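Local coordinates for aspartokinase (Clostridium acetobutylicum, PDB 3TVI), which probably catalyses the ATP-dependent phosphorylation of the beta-carboxyl group of L-aspartate, the first step towards threonine, methionine and lysine, at residues A201-F213 with P260-T274. Sequence-based numbering, arbitrary orientation.
Sequences ADLYENWTDVSGF and PINIKNTNKPSDPGT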
loop_
_atom_site.group_PDB
_atom_site.type_symbol
_atom_site.label_atom_id
_atom_site.label_comp_id
_atom_site.label_asym_id
_atom_site.label_seq_id
_atom_site.Cartn_x
_atom_site.Cartn_y
_atom_site.Cartn_z
ATOM N N ALA B 201 -22.144 26.162 -22.186
ATOM C CA ALA B 201 -22.478 25.281 -23.300
ATOM C C ALA B 201 -23.245 24.054 -22.821
ATOM O O ALA B 201 -23.263 23.738 -21.620
ATOM C CB ALA B 201 -21.215 24.848 -24.029
ATOM N N ASP B 202 -23.871 23.365 -23.775
ATOM C CA ASP B 202 -24.596 22.116 -23.504
ATOM C C ASP B 202 -23.755 20.873 -23.723
ATOM O O ASP B 202 -24.030 19.821 -23.153
ATOM C CB ASP B 202 -25.803 22.027 -24.417
ATOM C CG ASP B 202 -26.706 23.184 -24.254
ATOM O OD1 ASP B 202 -26.348 24.090 -23.479
ATOM O OD2 ASP B 202 -27.768 23.197 -24.899
ATOM N N LEU B 203 -22.763 21.000 -24.594
ATOM C CA LEU B 203 -21.892 19.905 -24.959
ATOM C C LEU B 203 -20.545 20.486 -25.314
ATOM O O LEU B 203 -20.462 21.592 -25.825
ATOM C CB LEU B 203 -22.463 19.167 -26.173
ATOM C CG LEU B 203 -21.692 17.966 -26.734
ATOM C CD1 LEU B 203 -21.568 16.860 -25.701
ATOM C CD2 LEU B 203 -22.389 17.437 -27.974
ATOM N N TYR B 204 -19.491 19.747 -25.029
ATOM C CA TYR B 204 -18.175 20.102 -25.509
ATOM C C TYR B 204 -17.677 18.895 -26.296
ATOM O O TYR B 204 -17.287 17.887 -25.720
ATOM C CB TYR B 204 -17.269 20.494 -24.333
ATOM C CG TYR B 204 -15.773 20.511 -24.606
ATOM C CD1 TYR B 204 -15.254 20.958 -25.817
ATOM C CD2 TYR B 204 -14.875 20.091 -23.629
ATOM C CE1 TYR B 204 -13.887 20.973 -26.048
ATOM C CE2 TYR B 204 -13.512 20.101 -23.846
ATOM C CZ TYR B 204 -13.022 20.547 -25.054
ATOM O OH TYR B 204 -11.662 20.547 -25.256
ATOM N N GLU B 205 -17.756 18.990 -27.621
ATOM C CA GLU B 205 -17.282 17.926 -28.492
ATOM C C GLU B 205 -15.795 18.080 -28.592
ATOM O O GLU B 205 -15.324 19.183 -28.822
ATOM C CB GLU B 205 -17.894 18.034 -29.885
ATOM C CG GLU B 205 -19.330 17.563 -29.957
ATOM C CD GLU B 205 -19.981 17.813 -31.301
ATOM O OE1 GLU B 205 -19.301 18.311 -32.224
ATOM O OE2 GLU B 205 -21.186 17.505 -31.435
ATOM N N ASN B 206 -15.063 16.987 -28.427
ATOM C CA ASN B 206 -13.617 17.021 -28.501
ATOM C C ASN B 206 -13.132 16.129 -29.641
ATOM O O ASN B 206 -12.979 14.916 -29.476
ATOM C CB ASN B 206 -13.047 16.580 -27.169
ATOM C CG ASN B 206 -11.595 16.936 -27.006
ATOM O OD1 ASN B 206 -10.718 16.210 -27.455
ATOM N ND2 ASN B 206 -11.332 18.041 -26.319
ATOM N N TRP B 207 -12.894 16.743 -30.800
ATOM C CA TRP B 207 -12.640 16.004 -32.031
ATOM C C TRP B 207 -11.218 15.576 -32.186
ATOM O O TRP B 207 -10.307 16.396 -32.181
ATOM C CB TRP B 207 -13.059 16.828 -33.224
ATOM C CG TRP B 207 -14.543 16.954 -33.316
ATOM C CD1 TRP B 207 -15.359 17.886 -32.698
ATOM C CD2 TRP B 207 -15.445 16.092 -34.059
ATOM N NE1 TRP B 207 -16.673 17.666 -33.013
ATOM C CE2 TRP B 207 -16.791 16.602 -33.822
ATOM C CE3 TRP B 207 -15.279 14.984 -34.863
ATOM C CZ2 TRP B 207 -17.901 16.024 -34.392
ATOM C CZ3 TRP B 207 -16.409 14.397 -35.430
ATOM C CH2 TRP B 207 -17.689 14.912 -35.205
ATOM N N THR B 208 -11.038 14.268 -32.366
ATOM C CA THR B 208 -9.727 13.625 -32.351
ATOM C C THR B 208 -9.651 12.640 -33.510
ATOM O O THR B 208 -10.430 12.751 -34.451
ATOM C CB THR B 208 -9.530 12.877 -31.024
ATOM O OG1 THR B 208 -10.120 11.574 -31.112
ATOM C CG2 THR B 208 -10.184 13.652 -29.883
ATOM N N ASP B 209 -8.736 11.673 -33.442
ATOM C CA ASP B 209 -8.590 10.693 -34.524
ATOM C C ASP B 209 -8.962 9.279 -34.102
ATOM O O ASP B 209 -8.520 8.321 -34.717
ATOM C CB ASP B 209 -7.167 10.720 -35.102
ATOM C CG ASP B 209 -6.111 10.297 -34.098
ATOM O OD1 ASP B 209 -5.632 11.165 -33.327
ATOM O OD2 ASP B 209 -5.750 9.096 -34.094
ATOM N N VAL B 210 -9.778 9.158 -33.058
ATOM C CA VAL B 210 -10.265 7.859 -32.578
ATOM C C VAL B 210 -11.722 7.982 -32.135
ATOM O O VAL B 210 -12.096 8.963 -31.487
ATOM C CB VAL B 210 -9.438 7.342 -31.388
ATOM C CG1 VAL B 210 -7.970 7.241 -31.763
ATOM C CG2 VAL B 210 -9.631 8.240 -30.176
ATOM N N SER B 211 -12.536 6.982 -32.472
ATOM C CA SER B 211 -13.974 7.024 -32.201
ATOM C C SER B 211 -14.320 6.762 -30.724
ATOM O O SER B 211 -14.978 5.780 -30.384
ATOM C CB SER B 211 -14.683 6.029 -33.106
ATOM O OG SER B 211 -14.357 6.295 -34.450
ATOM N N GLY B 212 -13.894 7.667 -29.853
ATOM C CA GLY B 212 -14.071 7.481 -28.423
ATOM C C GLY B 212 -12.927 6.704 -27.799
ATOM O O GLY B 212 -11.850 6.592 -28.379
ATOM N N PHE B 213 -13.169 6.199 -26.593
ATOM C CA PHE B 213 -12.272 5.277 -25.907
ATOM C C PHE B 213 -12.834 3.866 -25.989
ATOM O O PHE B 213 -14.046 3.676 -26.105
ATOM C CB PHE B 213 -12.151 5.672 -24.436
ATOM C CG PHE B 213 -11.785 7.110 -24.222
ATOM C CD1 PHE B 213 -10.665 7.654 -24.842
ATOM C CD2 PHE B 213 -12.551 7.920 -23.400
ATOM C CE1 PHE B 213 -10.321 8.980 -24.648
ATOM C CE2 PHE B 213 -12.215 9.248 -23.199
ATOM C CZ PHE B 213 -11.097 9.776 -23.820
ATOM N N PRO B 260 -21.193 17.954 -20.406
ATOM C CA PRO B 260 -20.691 16.690 -20.898
ATOM C C PRO B 260 -19.721 16.886 -22.057
ATOM O O PRO B 260 -19.918 17.768 -22.890
ATOM C CB PRO B 260 -21.954 15.975 -21.356
ATOM C CG PRO B 260 -22.890 17.057 -21.724
ATOM C CD PRO B 260 -22.574 18.211 -20.831
ATOM N N ILE B 261 -18.672 16.073 -22.083
ATOM C CA ILE B 261 -17.724 16.036 -23.175
ATOM C C ILE B 261 -17.985 14.803 -24.017
ATOM O O ILE B 261 -18.139 13.708 -23.482
ATOM C CB ILE B 261 -16.297 15.906 -22.650
ATOM C CG1 ILE B 261 -15.965 17.072 -21.731
ATOM C CG2 ILE B 261 -15.312 15.833 -23.801
ATOM C CD1 ILE B 261 -14.555 17.013 -21.189
ATOM N N ASN B 262 -18.010 14.976 -25.333
ATOM C CA ASN B 262 -18.123 13.854 -26.254
ATOM C C ASN B 262 -16.832 13.709 -27.054
ATOM O O ASN B 262 -16.530 14.552 -27.900
ATOM C CB ASN B 262 -19.310 14.075 -27.192
ATOM C CG ASN B 262 -19.511 12.933 -28.173
ATOM O OD1 ASN B 262 -18.614 12.114 -28.383
ATOM N ND2 ASN B 262 -20.688 12.887 -28.800
ATOM N N ILE B 263 -16.066 12.651 -26.784
ATOM C CA ILE B 263 -14.877 12.358 -27.585
ATOM C C ILE B 263 -15.340 11.785 -28.912
ATOM O O ILE B 263 -16.053 10.792 -28.940
ATOM C CB ILE B 263 -13.914 11.381 -26.897
ATOM C CG1 ILE B 263 -12.924 12.138 -26.015
ATOM C CG2 ILE B 263 -13.090 10.638 -27.929
ATOM C CD1 ILE B 263 -13.568 12.985 -24.947
ATOM N N LYS B 264 -14.935 12.423 -30.007
ATOM C CA LYS B 264 -15.420 12.067 -31.338
ATOM C C LYS B 264 -14.271 11.982 -32.349
ATOM O O LYS B 264 -13.169 12.486 -32.098
ATOM C CB LYS B 264 -16.478 13.084 -31.773
ATOM C CG LYS B 264 -17.760 12.444 -32.276
ATOM C CD LYS B 264 -18.994 13.202 -31.820
ATOM C CE LYS B 264 -20.279 12.430 -32.102
ATOM N NZ LYS B 264 -20.406 12.029 -33.531
ATOM N N ASN B 265 -14.532 11.330 -33.482
ATOM C CA ASN B 265 -13.499 11.094 -34.501
ATOM C C ASN B 265 -13.719 11.878 -35.802
ATOM O O ASN B 265 -14.661 11.605 -36.539
ATOM C CB ASN B 265 -13.432 9.602 -34.808
ATOM C CG ASN B 265 -12.314 9.249 -35.768
ATOM O OD1 ASN B 265 -11.439 10.070 -36.056
ATOM N ND2 ASN B 265 -12.340 8.013 -36.269
ATOM N N THR B 266 -12.826 12.826 -36.082
ATOM C CA THR B 266 -12.918 13.668 -37.276
ATOM C C THR B 266 -12.972 12.860 -38.563
ATOM O O THR B 266 -13.571 13.306 -39.534
ATOM C CB THR B 266 -11.716 14.637 -37.403
ATOM O OG1 THR B 266 -11.541 15.369 -36.188
ATOM C CG2 THR B 266 -11.934 15.631 -38.525
ATOM N N ASN B 267 -12.343 11.686 -38.578
ATOM C CA ASN B 267 -12.294 10.848 -39.778
ATOM C C ASN B 267 -13.473 9.880 -39.912
ATOM O O ASN B 267 -13.665 9.276 -40.959
ATOM C CB ASN B 267 -10.967 10.103 -39.818
ATOM C CG ASN B 267 -9.776 11.048 -39.773
ATOM O OD1 ASN B 267 -8.877 10.889 -38.956
ATOM N ND2 ASN B 267 -9.776 12.052 -40.640
ATOM N N LYS B 268 -14.253 9.740 -38.840
ATOM C CA LYS B 268 -15.484 8.938 -38.832
ATOM C C LYS B 268 -16.494 9.652 -37.945
ATOM O O LYS B 268 -16.721 9.254 -36.806
ATOM C CB LYS B 268 -15.218 7.525 -38.303
ATOM C CG LYS B 268 -14.255 6.720 -39.151
ATOM C CD LYS B 268 -14.287 5.248 -38.778
ATOM C CE LYS B 268 -13.216 4.465 -39.528
ATOM N NZ LYS B 268 -13.595 3.041 -39.779
ATOM N N PRO B 269 -17.080 10.743 -38.455
ATOM C CA PRO B 269 -17.920 11.592 -37.600
ATOM C C PRO B 269 -19.216 10.941 -37.125
ATOM O O PRO B 269 -19.696 11.261 -36.043
ATOM C CB PRO B 269 -18.218 12.808 -38.487
ATOM C CG PRO B 269 -17.147 12.788 -39.524
ATOM C CD PRO B 269 -16.868 11.340 -39.780
ATOM N N SER B 270 -19.762 10.040 -37.931
ATOM C CA SER B 270 -20.976 9.300 -37.584
ATOM C C SER B 270 -20.798 8.462 -36.329
ATOM O O SER B 270 -21.674 8.456 -35.458
ATOM C CB SER B 270 -21.381 8.407 -38.753
ATOM O OG SER B 270 -20.302 8.282 -39.670
ATOM N N ASP B 271 -19.665 7.761 -36.242
ATOM C CA ASP B 271 -19.306 7.010 -35.031
ATOM C C ASP B 271 -19.653 7.833 -33.796
ATOM O O ASP B 271 -19.191 8.985 -33.672
ATOM C CB ASP B 271 -17.807 6.667 -34.983
ATOM C CG ASP B 271 -17.445 5.440 -35.805
ATOM O OD1 ASP B 271 -18.324 4.900 -36.513
ATOM O OD2 ASP B 271 -16.269 5.010 -35.740
ATOM N N PRO B 272 -20.469 7.255 -32.888
ATOM C CA PRO B 272 -20.820 7.981 -31.679
ATOM C C PRO B 272 -19.648 7.961 -30.736
ATOM O O PRO B 272 -18.790 7.077 -30.819
ATOM C CB PRO B 272 -22.002 7.196 -31.112
ATOM C CG PRO B 272 -21.982 5.862 -31.787
ATOM C CD PRO B 272 -20.895 5.847 -32.816
ATOM N N GLY B 273 -19.579 8.937 -29.854
ATOM C CA GLY B 273 -18.428 9.005 -28.978
ATOM C C GLY B 273 -18.529 8.164 -27.725
ATOM O O GLY B 273 -19.491 7.432 -27.497
ATOM N N THR B 274 -17.500 8.266 -26.912
ATOM C CA THR B 274 -17.672 8.025 -25.513
ATOM C C THR B 274 -18.054 9.394 -24.980
ATOM O O THR B 274 -17.655 10.418 -25.538
ATOM C CB THR B 274 -16.403 7.467 -24.869
ATOM O OG1 THR B 274 -15.353 8.426 -24.976
ATOM C CG2 THR B 274 -16.002 6.179 -25.578
#
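W207 lies flat against K264: the lysine CB sits over one face of the six-membered ring, 3.7 Å from its centroid, a CH-pi contact, while CG and CD follow the rim. With CG anti to the carbonyl carbon (chi1 -70°), the indole is laid alongside the K264 chain. P269 and the N265-T266 peptide close in at the ring edge, and W207 NE1 donates in the ring plane to E205 OE1 at 2.8 Å, a carboxylate that R33 also pairs with. This tight part is carried by two parallel strands whose backbone bonds run from Y204 N to P260 O (2.9 Å) through to T266 N with T208 O. On the other face, Y204 lies alongside I261, and I263 CG1 meets F213 CZ at 3.7 Å. Beyond the strands S211 OG is gripped twice, giving its proton to the anti lone pair of D271 OD2 (2.6 Å) and accepting from N265 ND2 (3.2 Å).

The solvent side is looser: D209, predicted with T208 to bind ATP, V210, N267 and K268 are exposed and touch little across the contact.

Within the mixed sheet of the amino acid kinase fold, strand 203-208 lies between 5-9, whose F9 stacks with W207, and 261-265; helix 17-28 packs on W207, T266 and P269.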